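Local structure of putative adenosine kinase (Schistosoma mansoni, 3VAS) at residues G157-L162 / I189-E194; A185-N190 / P217-F222; F210-S215 / D228-Y233; S242-Y247 / D256-T261. The protein probably catalyses the phosphorylation of adenosine to AMP at the expense of ATP, as a ribokinase-family (pfkB) adenosine kinase. All coordinates share one frame; numbering follows the deposited sequence.

Contact 1: residues G157-L162 / I189-E194; sequences GAACDL and INTCYE
Thr191 sets its side chain against the backbone of the short 3-10 turn at 158-161. Its CB lies 3.4 Å from Ala159 O, and CG2 reaches the same carbonyl at 3.7 Å. The two branches of Thr191 do different work. With chi1 at 54°, OG1 sits between the backbone N and the carbonyl carbon, and CG2 stays beside the N, where it meets the peptide of Ala159. OG1 hydrogen-bonds to Asn32 OD1 of strand 27-40, and more weakly to Val188 O. Cys160 SG, on the exposed side, lies 4.3 Å from Thr191 CG2.

One residue on, Cys192 faces Leu162. The Leu162 branch ending in CD2 comes to 3.7 Å from Cys192 CB. Cys192 SG lies 3.3 Å from Leu162 O. Met30 of strand 27-40 touches both side chains.

No clear hydrogen bond crosses between 157-162 and 189-194. Cys160 O and Thr191 O, both acceptors, approach to 3.3 Å. The loop after strand 150-157 is thus held against the start of helix 189-205 largely by apolar and carbonyl-to-carbon contacts. The threonine hydroxyl ties that helix start to strand 27-40. This is consistent with a second-shell role for Thr191, since Asn32 ND2 bonds the adenosine.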
loop_
_atom_site.group_PDB
_atom_site.type_symbol
_atom_site.label_atom_id
_atom_site.label_comp_id
_atom_site.label_asym_id
_atom_site.label_seq_id
_atom_site.Cartn_x
_atom_site.Cartn_y
_atom_site.Cartn_z
ATOM N N GLY A 157 5.932 13.806 7.460
ATOM C CA GLY A 157 5.297 14.865 8.231
ATOM C C GLY A 157 4.410 14.364 9.357
ATOM O O GLY A 157 4.842 13.571 10.197
ATOM N N ALA A 158 3.154 14.802 9.350
ATOM C CA ALA A 158 2.206 14.468 10.412
ATOM C C ALA A 158 2.001 12.963 10.615
ATOM O O ALA A 158 1.724 12.523 11.733
ATOM C CB ALA A 158 0.875 15.152 10.159
ATOM N N ALA A 159 2.143 12.186 9.540
ATOM C CA ALA A 159 1.950 10.737 9.587
ATOM C C ALA A 159 2.834 10.017 10.610
ATOM O O ALA A 159 2.473 8.944 11.094
ATOM C CB ALA A 159 2.139 10.128 8.197
ATOM N N CYS A 160 3.985 10.604 10.936
ATOM C CA CYS A 160 4.894 10.036 11.933
ATOM C C CYS A 160 4.304 10.029 13.336
ATOM O O CYS A 160 4.641 9.167 14.151
ATOM C CB CYS A 160 6.216 10.806 11.968
ATOM S SG CYS A 160 7.225 10.603 10.496
ATOM N N ASP A 161 3.432 10.993 13.614
ATOM C CA ASP A 161 2.880 11.165 14.955
ATOM C C ASP A 161 1.797 10.149 15.310
ATOM O O ASP A 161 1.266 10.174 16.421
ATOM C CB ASP A 161 2.352 12.590 15.145
ATOM C CG ASP A 161 3.437 13.559 15.589
ATOM O OD1 ASP A 161 4.632 13.271 15.365
ATOM O OD2 ASP A 161 3.092 14.614 16.163
ATOM N N LEU A 162 1.468 9.262 14.374
ATOM C CA LEU A 162 0.493 8.209 14.648
ATOM C C LEU A 162 0.991 7.348 15.803
ATOM O O LEU A 162 2.093 6.798 15.749
ATOM C CB LEU A 162 0.259 7.352 13.407
ATOM C CG LEU A 162 -0.656 6.139 13.580
ATOM C CD1 LEU A 162 -2.096 6.567 13.867
ATOM C CD2 LEU A 162 -0.576 5.265 12.344
ATOM N N ILE A 189 5.767 0.721 8.917
ATOM C CA ILE A 189 6.904 0.376 9.762
ATOM C C ILE A 189 7.645 1.637 10.213
ATOM O O ILE A 189 8.081 1.725 11.363
ATOM C CB ILE A 189 7.870 -0.593 9.038
ATOM C CG1 ILE A 189 7.239 -1.986 8.938
ATOM C CG2 ILE A 189 9.208 -0.675 9.761
ATOM C CD1 ILE A 189 7.942 -2.925 7.975
ATOM N N ASN A 190 7.749 2.623 9.318
ATOM C CA ASN A 190 8.468 3.865 9.610
ATOM C C ASN A 190 7.720 4.829 10.537
ATOM O O ASN A 190 8.331 5.705 11.157
ATOM C CB ASN A 190 8.817 4.613 8.319
ATOM C CG ASN A 190 9.737 3.820 7.402
ATOM O OD1 ASN A 190 9.519 3.765 6.192
ATOM N ND2 ASN A 190 10.771 3.206 7.974
ATOM N N THR A 191 6.404 4.687 10.624
ATOM C CA THR A 191 5.606 5.681 11.332
ATOM C C THR A 191 5.020 5.175 12.646
ATOM O O THR A 191 4.989 5.906 13.636
ATOM C CB THR A 191 4.473 6.243 10.441
ATOM O OG1 THR A 191 3.692 5.161 9.918
ATOM C CG2 THR A 191 5.051 7.053 9.280
ATOM N N CYS A 192 4.550 3.931 12.661
ATOM C CA CYS A 192 3.927 3.388 13.861
ATOM C C CYS A 192 4.007 1.868 13.924
ATOM O O CYS A 192 2.987 1.179 13.895
ATOM C CB CYS A 192 2.466 3.830 13.943
ATOM S SG CYS A 192 1.695 3.490 15.529
ATOM N N TYR A 193 5.224 1.349 14.021
ATOM C CA TYR A 193 5.416 -0.091 14.065
ATOM C C TYR A 193 4.696 -0.734 15.249
ATOM O O TYR A 193 4.147 -1.827 15.128
ATOM C CB TYR A 193 6.902 -0.450 14.089
ATOM C CG TYR A 193 7.106 -1.938 13.983
ATOM C CD1 TYR A 193 6.686 -2.631 12.854
ATOM C CD2 TYR A 193 7.689 -2.658 15.020
ATOM C CE1 TYR A 193 6.859 -3.997 12.752
ATOM C CE2 TYR A 193 7.870 -4.019 14.929
ATOM C CZ TYR A 193 7.451 -4.685 13.794
ATOM O OH TYR A 193 7.620 -6.042 13.700
ATOM N N GLU A 194 4.696 -0.040 16.382
ATOM C CA GLU A 194 4.058 -0.534 17.598
ATOM C C GLU A 194 2.562 -0.808 17.395
ATOM O O GLU A 194 2.040 -1.827 17.845
ATOM C CB GLU A 194 4.289 0.448 18.762
ATOM C CG GLU A 194 3.999 1.918 18.422
ATOM C CD GLU A 194 4.033 2.845 19.641
ATOM O OE1 GLU A 194 4.608 2.450 20.683
ATOM O OE2 GLU A 194 3.482 3.970 19.557
#

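Contact 2: residues A185-N190 / P217-F222; sequences AGFVIN and PFLSQF. With ADN (adenosine), chain C.
Leu219 pushes its two methyls against the turn that leads into helix 189-205. CD1 reaches the peptide of Gly186, 3.4 Å from Gly186 C, and passes 4.2 Å from Phe187 CD2. The fit is close here because Gly186 has no side chain, and the leucine methyl takes the side where one would point. CD2 touches Ile189 CB more loosely, at 4.4 Å. These touches form the tight, buried part. Asn190 marks its border, with OD1 3.7 Å from Leu219 CD2.

Beyond it the contact is partly exposed and makes few touches. Asn190 and Phe218 come from opposite directions. Asn190 OD1 meets the edge of the Phe218 ring in its plane, 3.4 Å from CE1, and the amide and ring planes are only 11° apart. The phenylalanine rings come only to 4.2 Å, Phe218 CE2 to Phe187 CE2, at the edge of the Phe187 ring. Ile56 of strand 55-58 touches both.

Phe187 belongs to the adenosine pocket. Its chi1 of -75° turns CG anti to the carbonyl carbon, and one ring face then lies against the adenine, with ADN C6 3.4 Å above the ring plane, offset toward the rim. The adenine also lies over Phe187 CB, which is 3.1 Å from ADN N1. No hydrogen bond joins 185-190 to 217-222. The side-chain oxygen OD1 of Asn190 lies where aromatic C-H groups carry slight positive charge, which is probably mildly favourable. Phe187 therefore offers the base an apolar surface, with Leu219 and Phe218 touching the ring beside the base, while polar groups such as Asn32 and Asp320 bind the nucleoside.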
loop_
_atom_site.group_PDB
_atom_site.type_symbol
_atom_site.label_atom_id
_atom_site.label_comp_id
_atom_site.label_asym_id
_atom_site.label_seq_id
_atom_site.Cartn_x
_atom_site.Cartn_y
_atom_site.Cartn_z
ATOM N N ALA A 185 0.192 -1.593 4.828
ATOM C CA ALA A 185 1.388 -1.570 3.990
ATOM C C ALA A 185 2.656 -1.525 4.838
ATOM O O ALA A 185 2.640 -1.044 5.976
ATOM C CB ALA A 185 1.351 -0.380 3.034
ATOM N N GLY A 186 3.752 -2.025 4.272
ATOM C CA GLY A 186 5.037 -2.009 4.943
ATOM C C GLY A 186 5.485 -0.608 5.317
ATOM O O GLY A 186 6.239 -0.431 6.270
ATOM N N PHE A 187 5.012 0.383 4.562
ATOM C CA PHE A 187 5.342 1.787 4.794
ATOM C C PHE A 187 5.093 2.248 6.228
ATOM O O PHE A 187 5.717 3.201 6.695
ATOM C CB PHE A 187 4.534 2.678 3.852
ATOM C CG PHE A 187 5.024 2.680 2.429
ATOM C CD1 PHE A 187 4.136 2.507 1.379
ATOM C CD2 PHE A 187 6.364 2.885 2.138
ATOM C CE1 PHE A 187 4.577 2.516 0.067
ATOM C CE2 PHE A 187 6.808 2.897 0.829
ATOM C CZ PHE A 187 5.913 2.713 -0.206
ATOM N N VAL A 188 4.176 1.580 6.918
ATOM C CA VAL A 188 3.787 1.982 8.270
ATOM C C VAL A 188 4.839 1.587 9.313
ATOM O O VAL A 188 4.825 2.073 10.445
ATOM C CB VAL A 188 2.393 1.424 8.623
ATOM C CG1 VAL A 188 1.880 2.007 9.935
ATOM C CG2 VAL A 188 1.423 1.748 7.499
ATOM N N ILE A 189 5.767 0.721 8.917
ATOM C CA ILE A 189 6.904 0.376 9.762
ATOM C C ILE A 189 7.645 1.637 10.213
ATOM O O ILE A 189 8.081 1.725 11.363
ATOM C CB ILE A 189 7.870 -0.593 9.038
ATOM C CG1 ILE A 189 7.239 -1.986 8.938
ATOM C CG2 ILE A 189 9.208 -0.675 9.761
ATOM C CD1 ILE A 189 7.942 -2.925 7.975
ATOM N N ASN A 190 7.749 2.623 9.318
ATOM C CA ASN A 190 8.468 3.865 9.610
ATOM C C ASN A 190 7.720 4.829 10.537
ATOM O O ASN A 190 8.331 5.705 11.157
ATOM C CB ASN A 190 8.817 4.613 8.319
ATOM C CG ASN A 190 9.737 3.820 7.402
ATOM O OD1 ASN A 190 9.519 3.765 6.192
ATOM N ND2 ASN A 190 10.771 3.206 7.974
ATOM N N PRO A 217 11.543 -1.505 -1.762
ATOM C CA PRO A 217 12.805 -2.210 -1.501
ATOM C C PRO A 217 13.535 -1.752 -0.231
ATOM O O PRO A 217 14.091 -2.599 0.463
ATOM C CB PRO A 217 13.644 -1.900 -2.748
ATOM C CG PRO A 217 12.631 -1.654 -3.815
ATOM C CD PRO A 217 11.510 -0.927 -3.117
ATOM N N PHE A 218 13.529 -0.457 0.077
ATOM C CA PHE A 218 14.271 0.028 1.242
ATOM C C PHE A 218 13.797 -0.591 2.562
ATOM O O PHE A 218 14.579 -0.724 3.505
ATOM C CB PHE A 218 14.320 1.569 1.313
ATOM C CG PHE A 218 13.028 2.222 1.750
ATOM C CD1 PHE A 218 12.725 2.373 3.099
ATOM C CD2 PHE A 218 12.142 2.734 0.812
ATOM C CE1 PHE A 218 11.540 2.993 3.506
ATOM C CE2 PHE A 218 10.957 3.359 1.209
ATOM C CZ PHE A 218 10.656 3.486 2.558
ATOM N N LEU A 219 12.529 -0.986 2.615
ATOM C CA LEU A 219 11.978 -1.615 3.814
ATOM C C LEU A 219 12.608 -2.978 4.086
ATOM O O LEU A 219 12.983 -3.277 5.219
ATOM C CB LEU A 219 10.455 -1.736 3.722
ATOM C CG LEU A 219 9.694 -0.408 3.788
ATOM C CD1 LEU A 219 8.249 -0.606 3.364
ATOM C CD2 LEU A 219 9.776 0.212 5.186
ATOM N N SER A 220 12.726 -3.807 3.053
ATOM C CA SER A 220 13.369 -5.107 3.218
ATOM C C SER A 220 14.862 -4.981 3.510
ATOM O O SER A 220 15.443 -5.847 4.158
ATOM C CB SER A 220 13.151 -5.983 1.988
ATOM O OG SER A 220 11.792 -6.368 1.900
ATOM N N GLN A 221 15.475 -3.903 3.033
ATOM C CA GLN A 221 16.914 -3.700 3.211
ATOM C C GLN A 221 17.259 -3.130 4.586
ATOM O O GLN A 221 18.167 -3.623 5.251
ATOM C CB GLN A 221 17.472 -2.789 2.113
ATOM C CG GLN A 221 17.304 -3.343 0.704
ATOM C CD GLN A 221 17.612 -2.321 -0.379
ATOM O OE1 GLN A 221 17.412 -1.119 -0.193
ATOM N NE2 GLN A 221 18.105 -2.797 -1.518
ATOM N N PHE A 222 16.533 -2.098 5.012
ATOM C CA PHE A 222 16.883 -1.384 6.239
ATOM C C PHE A 222 15.953 -1.673 7.408
ATOM O O PHE A 222 16.252 -1.315 8.548
ATOM C CB PHE A 222 16.961 0.120 5.974
ATOM C CG PHE A 222 17.920 0.478 4.879
ATOM C CD1 PHE A 222 19.288 0.399 5.088
ATOM C CD2 PHE A 222 17.456 0.870 3.632
ATOM C CE1 PHE A 222 20.179 0.715 4.077
ATOM C CE2 PHE A 222 18.339 1.189 2.616
ATOM C CZ PHE A 222 19.704 1.111 2.839
HETATM O "O5'" ADN C . 1.822 3.376 -4.513
HETATM C "C5'" ADN C . 1.846 4.772 -4.801
HETATM C "C4'" ADN C . 1.464 5.589 -3.591
HETATM O "O4'" ADN C . 2.434 5.394 -2.550
HETATM C "C3'" ADN C . 1.376 7.106 -3.793
HETATM O "O3'" ADN C . 0.006 7.511 -3.781
HETATM C "C2'" ADN C . 2.093 7.697 -2.559
HETATM O "O2'" ADN C . 1.362 8.690 -1.872
HETATM C "C1'" ADN C . 2.327 6.474 -1.671
HETATM N N9 ADN C . 3.527 6.548 -0.838
HETATM C C8 ADN C . 4.730 6.943 -1.210
HETATM N N7 ADN C . 5.602 6.879 -0.025
HETATM C C5 ADN C . 4.818 6.422 1.076
HETATM C C6 ADN C . 5.132 6.187 2.412
HETATM N N6 ADN C . 6.470 6.415 2.885
HETATM N N1 ADN C . 4.146 5.740 3.282
HETATM C C2 ADN C . 2.868 5.521 2.836
HETATM N N3 ADN C . 2.558 5.749 1.520
HETATM C C4 ADN C . 3.569 6.212 0.640
#

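Contact 3: residues F210-S215 / D228-Y233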
loop_
_atom_site.group_PDB
_atom_site.type_symbol
_atom_site.label_atom_id
_atom_site.label_comp_id
_atom_site.label_asym_id
_atom_site.label_seq_id
_atom_site.Cartn_x
_atom_site.Cartn_y
_atom_site.Cartn_z
ATOM N N PHE A 210 -4.980 -11.058 7.982
ATOM C CA PHE A 210 -4.064 -9.926 7.961
ATOM C C PHE A 210 -3.282 -9.887 6.654
ATOM O O PHE A 210 -2.550 -10.821 6.335
ATOM C CB PHE A 210 -3.100 -9.984 9.152
ATOM C CG PHE A 210 -2.280 -8.730 9.328
ATOM C CD1 PHE A 210 -2.727 -7.709 10.152
ATOM C CD2 PHE A 210 -1.074 -8.571 8.663
ATOM C CE1 PHE A 210 -1.983 -6.553 10.317
ATOM C CE2 PHE A 210 -0.323 -7.419 8.823
ATOM C CZ PHE A 210 -0.781 -6.405 9.649
ATOM N N CYS A 211 -3.426 -8.792 5.913
ATOM C CA CYS A 211 -2.772 -8.640 4.617
ATOM C C CYS A 211 -1.671 -7.589 4.677
ATOM O O CYS A 211 -1.878 -6.487 5.186
ATOM C CB CYS A 211 -3.800 -8.274 3.542
ATOM S SG CYS A 211 -5.243 -9.378 3.504
ATOM N N PHE A 212 -0.501 -7.935 4.147
ATOM C CA PHE A 212 0.694 -7.117 4.303
ATOM C C PHE A 212 1.355 -6.869 2.954
ATOM O O PHE A 212 1.455 -7.777 2.128
ATOM C CB PHE A 212 1.663 -7.819 5.260
ATOM C CG PHE A 212 2.937 -7.056 5.520
ATOM C CD1 PHE A 212 2.910 -5.831 6.171
ATOM C CD2 PHE A 212 4.161 -7.579 5.137
ATOM C CE1 PHE A 212 4.082 -5.130 6.416
ATOM C CE2 PHE A 212 5.341 -6.885 5.377
ATOM C CZ PHE A 212 5.301 -5.659 6.018
ATOM N N ASN A 213 1.793 -5.635 2.725
ATOM C CA ASN A 213 2.477 -5.288 1.482
ATOM C C ASN A 213 3.950 -4.948 1.740
ATOM O O ASN A 213 4.258 -4.164 2.639
ATOM C CB ASN A 213 1.766 -4.114 0.796
ATOM C CG ASN A 213 2.032 -4.057 -0.708
ATOM O OD1 ASN A 213 3.181 -3.987 -1.151
ATOM N ND2 ASN A 213 0.961 -4.096 -1.498
ATOM N N LEU A 214 4.855 -5.540 0.964
ATOM C CA LEU A 214 6.284 -5.236 1.097
ATOM C C LEU A 214 6.573 -3.758 0.782
ATOM O O LEU A 214 7.535 -3.178 1.291
ATOM C CB LEU A 214 7.138 -6.160 0.213
ATOM C CG LEU A 214 7.089 -7.673 0.474
ATOM C CD1 LEU A 214 7.981 -8.442 -0.502
ATOM C CD2 LEU A 214 7.471 -7.996 1.916
ATOM N N SER A 215 5.739 -3.173 -0.075
ATOM C CA SER A 215 5.687 -1.722 -0.296
ATOM C C SER A 215 6.858 -1.068 -1.048
ATOM O O SER A 215 6.631 -0.307 -1.987
ATOM C CB SER A 215 5.400 -0.975 1.011
ATOM O OG SER A 215 4.141 -1.361 1.532
ATOM N N ASP A 228 10.101 -9.074 8.415
ATOM C CA ASP A 228 9.991 -10.497 8.706
ATOM C C ASP A 228 9.065 -10.759 9.882
ATOM O O ASP A 228 8.368 -11.772 9.917
ATOM C CB ASP A 228 11.366 -11.120 8.956
ATOM C CG ASP A 228 12.125 -11.382 7.671
ATOM O OD1 ASP A 228 11.501 -11.333 6.586
ATOM O OD2 ASP A 228 13.343 -11.645 7.748
ATOM N N GLU A 229 9.053 -9.850 10.850
ATOM C CA GLU A 229 8.146 -10.013 11.973
ATOM C C GLU A 229 6.696 -9.880 11.506
ATOM O O GLU A 229 5.838 -10.671 11.900
ATOM C CB GLU A 229 8.448 -9.027 13.100
ATOM C CG GLU A 229 7.558 -9.242 14.314
ATOM C CD GLU A 229 8.070 -8.551 15.567
ATOM O OE1 GLU A 229 8.575 -7.411 15.473
ATOM O OE2 GLU A 229 7.962 -9.155 16.654
ATOM N N MET A 230 6.432 -8.885 10.662
ATOM C CA MET A 230 5.097 -8.689 10.103
ATOM C C MET A 230 4.636 -9.895 9.274
ATOM O O MET A 230 3.498 -10.344 9.405
ATOM C CB MET A 230 5.036 -7.406 9.270
ATOM C CG MET A 230 5.162 -6.128 10.094
ATOM S SD MET A 230 3.964 -6.044 11.441
ATOM C CE MET A 230 2.442 -5.981 10.527
ATOM N N ILE A 231 5.523 -10.414 8.428
ATOM C CA ILE A 231 5.211 -11.599 7.639
ATOM C C ILE A 231 4.736 -12.739 8.543
ATOM O O ILE A 231 3.811 -13.476 8.189
ATOM C CB ILE A 231 6.413 -12.045 6.773
ATOM C CG1 ILE A 231 6.690 -11.006 5.681
ATOM C CG2 ILE A 231 6.154 -13.398 6.140
ATOM C CD1 ILE A 231 7.884 -11.333 4.809
ATOM N N SER A 232 5.329 -12.849 9.732
ATOM C CA SER A 232 4.995 -13.955 10.634
ATOM C C SER A 232 3.575 -13.870 11.219
ATOM O O SER A 232 3.100 -14.824 11.835
ATOM C CB SER A 232 6.060 -14.138 11.735
ATOM O OG SER A 232 5.956 -13.163 12.762
ATOM N N TYR A 233 2.898 -12.740 11.010
ATOM C CA TYR A 233 1.492 -12.603 11.402
ATOM C C TYR A 233 0.580 -12.453 10.183
ATOM O O TYR A 233 -0.642 -12.360 10.318
ATOM C CB TYR A 233 1.289 -11.393 12.325
ATOM C CG TYR A 233 2.030 -11.466 13.645
ATOM C CD1 TYR A 233 3.326 -10.976 13.763
ATOM C CD2 TYR A 233 1.430 -12.013 14.772
ATOM C CE1 TYR A 233 4.007 -11.036 14.965
ATOM C CE2 TYR A 233 2.103 -12.078 15.980
ATOM C CZ TYR A 233 3.394 -11.587 16.071
ATOM O OH TYR A 233 4.075 -11.648 17.266
#
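Met230 reaches from helix 224-231 to two phenylalanines of strand 209-213. Its CB sits over one face of the Phe212 ring, 3.8 Å from the centroid and 14° off the ring normal, a CH-pi contact. CG has moved past the rim, 4.0 Å from Phe212 CE1. The chain then bends at chi2 (-54°) and again at chi3 (-64°). SD packs against the ring of Tyr193. The bends carry CE away from Phe212 to Phe210, where it lies 3.4 Å from CZ. The Met230 and Phe212 side chains cross at about a right angle; Met230 and Phe210 cross obliquely.

Other residues extend this apolar layer. Ile231 CG1 approaches Phe212 CD2 at 4.3 Å, and Ile231 CD1 meets Leu214 CD2. At the far end there is a carbonyl-to-carbon touch instead, Tyr233 O lying 3.6 Å from Phe210 CB. No hydrogen bond crosses between 210-215 and 228-233. At the end of the strand, Asn213 OD1 accepts from Ser215 N at 2.9 Å on a lone pair in the carbonyl plane, an Asx turn that shapes the exit toward helix 217-222. Strand 209-213 runs parallel to strands 181-185 and 236-240, and helix 224-231 packs on it in the alpha/beta manner of the ribokinase fold.

Contact 4: residues S242-Y247 / D256-T261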
loop_
_atom_site.group_PDB
_atom_site.type_symbol
_atom_site.label_atom_id
_atom_site.label_comp_id
_atom_site.label_asym_id
_atom_site.label_seq_id
_atom_site.Cartn_x
_atom_site.Cartn_y
_atom_site.Cartn_z
ATOM N N SER A 242 10.940 -5.795 -7.765
ATOM C CA SER A 242 12.066 -5.116 -7.125
ATOM C C SER A 242 12.107 -5.348 -5.611
ATOM O O SER A 242 13.182 -5.426 -5.019
ATOM C CB SER A 242 12.048 -3.620 -7.435
ATOM O OG SER A 242 10.856 -3.018 -6.966
ATOM N N GLU A 243 10.937 -5.463 -4.988
ATOM C CA GLU A 243 10.869 -5.739 -3.552
ATOM C C GLU A 243 11.303 -7.170 -3.243
ATOM O O GLU A 243 11.982 -7.425 -2.250
ATOM C CB GLU A 243 9.454 -5.489 -3.016
ATOM C CG GLU A 243 9.028 -4.028 -3.068
ATOM C CD GLU A 243 7.529 -3.855 -3.241
ATOM O OE1 GLU A 243 6.791 -4.848 -3.075
ATOM O OE2 GLU A 243 7.092 -2.725 -3.555
ATOM N N ALA A 244 10.893 -8.101 -4.094
ATOM C CA ALA A 244 11.278 -9.493 -3.941
ATOM C C ALA A 244 12.790 -9.628 -4.112
ATOM O O ALA A 244 13.446 -10.359 -3.370
ATOM C CB ALA A 244 10.540 -10.362 -4.957
ATOM N N GLU A 245 13.332 -8.900 -5.085
ATOM C CA GLU A 245 14.766 -8.913 -5.360
ATOM C C GLU A 245 15.561 -8.381 -4.166
ATOM O O GLU A 245 16.544 -8.986 -3.746
ATOM C CB GLU A 245 15.078 -8.084 -6.606
ATOM C CG GLU A 245 16.326 -8.523 -7.350
ATOM C CD GLU A 245 16.026 -9.526 -8.448
ATOM O OE1 GLU A 245 15.073 -9.289 -9.221
ATOM O OE2 GLU A 245 16.739 -10.549 -8.539
ATOM N N ALA A 246 15.124 -7.255 -3.612
ATOM C CA ALA A 246 15.812 -6.669 -2.470
ATOM C C ALA A 246 15.672 -7.557 -1.238
ATOM O O ALA A 246 16.623 -7.728 -0.481
ATOM C CB ALA A 246 15.294 -5.273 -2.193
ATOM N N TYR A 247 14.484 -8.128 -1.048
ATOM C CA TYR A 247 14.245 -9.044 0.063
ATOM C C TYR A 247 15.151 -10.263 -0.057
ATOM O O TYR A 247 15.778 -10.693 0.921
ATOM C CB TYR A 247 12.783 -9.492 0.076
ATOM C CG TYR A 247 12.412 -10.394 1.236
ATOM C CD1 TYR A 247 11.775 -9.881 2.361
ATOM C CD2 TYR A 247 12.685 -11.757 1.203
ATOM C CE1 TYR A 247 11.430 -10.698 3.419
ATOM C CE2 TYR A 247 12.347 -12.581 2.266
ATOM C CZ TYR A 247 11.719 -12.045 3.368
ATOM O OH TYR A 247 11.378 -12.858 4.424
ATOM N N ASP A 256 17.923 -17.642 -8.466
ATOM C CA ASP A 256 16.475 -17.766 -8.643
ATOM C C ASP A 256 15.728 -16.849 -7.672
ATOM O O ASP A 256 14.696 -17.220 -7.108
ATOM C CB ASP A 256 16.048 -19.227 -8.453
ATOM C CG ASP A 256 14.755 -19.560 -9.173
ATOM O OD1 ASP A 256 14.477 -18.939 -10.222
ATOM O OD2 ASP A 256 14.019 -20.449 -8.692
ATOM N N THR A 257 16.263 -15.643 -7.502
ATOM C CA THR A 257 15.910 -14.770 -6.387
ATOM C C THR A 257 14.410 -14.540 -6.184
ATOM O O THR A 257 13.912 -14.676 -5.066
ATOM C CB THR A 257 16.652 -13.416 -6.474
ATOM O OG1 THR A 257 18.050 -13.652 -6.692
ATOM C CG2 THR A 257 16.476 -12.629 -5.187
ATOM N N VAL A 258 13.694 -14.213 -7.257
ATOM C CA VAL A 258 12.282 -13.863 -7.130
ATOM C C VAL A 258 11.405 -15.061 -6.748
ATOM O O VAL A 258 10.577 -14.957 -5.843
ATOM C CB VAL A 258 11.738 -13.158 -8.391
ATOM C CG1 VAL A 258 10.276 -12.812 -8.204
ATOM C CG2 VAL A 258 12.549 -11.896 -8.678
ATOM N N HIS A 259 11.599 -16.191 -7.423
ATOM C CA HIS A 259 10.928 -17.435 -7.051
ATOM C C HIS A 259 11.324 -17.884 -5.643
ATOM O O HIS A 259 10.471 -18.272 -4.844
ATOM C CB HIS A 259 11.237 -18.548 -8.058
ATOM C CG HIS A 259 10.532 -18.392 -9.370
ATOM N ND1 HIS A 259 9.518 -19.235 -9.774
ATOM C CD2 HIS A 259 10.693 -17.490 -10.367
ATOM C CE1 HIS A 259 9.086 -18.861 -10.967
ATOM N NE2 HIS A 259 9.783 -17.806 -11.350
ATOM N N ALA A 260 12.620 -17.829 -5.345
ATOM C CA ALA A 260 13.121 -18.210 -4.027
ATOM C C ALA A 260 12.516 -17.348 -2.914
ATOM O O ALA A 260 12.194 -17.849 -1.840
ATOM C CB ALA A 260 14.645 -18.142 -3.989
ATOM N N THR A 261 12.359 -16.056 -3.181
ATOM C CA THR A 261 11.762 -15.145 -2.209
ATOM C C THR A 261 10.305 -15.510 -1.937
ATOM O O THR A 261 9.860 -15.513 -0.788
ATOM C CB THR A 261 11.847 -13.677 -2.682
ATOM O OG1 THR A 261 13.214 -13.250 -2.685
ATOM C CG2 THR A 261 11.042 -12.765 -1.767
#
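Helices 242-247 and 257-261 cross at 82°, their axes 8.3 Å apart, with Ala244 and Val258 nearest at the CA atoms. The small Ala244 lies at the crossing. Its CB meets Val258 CG1 at 4.1 Å and Thr261 CG2 at 4.0 Å.

Thr261 also turns its hydroxyl to the backbone. OG1 lies 3.0 Å from Ala244 O across the contact and 2.9 Å from Thr257 O in its own helix. One proton cannot serve both carbonyls fully, so which bond forms is not settled. A chi1 of -68° places OG1 beside the backbone N and CG2 anti to it. CG2 stays against helix 242-247 and reaches Tyr247 CD2 at 3.5 Å.

The helices follow strand 236-240 in the alpha/beta part of this ribokinase-type fold, and Val258 also rests on Leu290 of strand 287-293. Tyr247 leads inward: its OH hydrogen-bonds to Asp228, and its ring stacks on His251.

Glu245 lies on the exposed side. Its chain bends at chi2 and crosses Thr257 and Val258 at about a right angle. OE2 comes to 3.5 Å from Thr257 CB, and OE1 to 3.7 Å from Val258 CG2. Thr257 OG1 is bonded to Leu253 O, in the loop between the two helices.

Contacts 1 and 2 share Ile189 and Asn190 at the start of helix 189-205, and their centres are about 12 Å apart. The centres of contacts 2 and 3 are about 10 Å apart, and their segments alternate along the chain. Strand 209-213 of contact 3 leads into helix 217-222 of contact 2. Gly186 N probably hydrogen-bonds to Asn213 O between them. Tyr193 and Glu229 link contacts 1 and 3. Contact 4 comes last in sequence, its centre about 15 Å from those of contacts 2 and 3 and about 27 Å from that of contact 1. It meets contact 2 where Pro217 packs on Ala246. Together they run from the adenosine pocket, where contact 2 supplies Phe187, to the outer helices of contact 4.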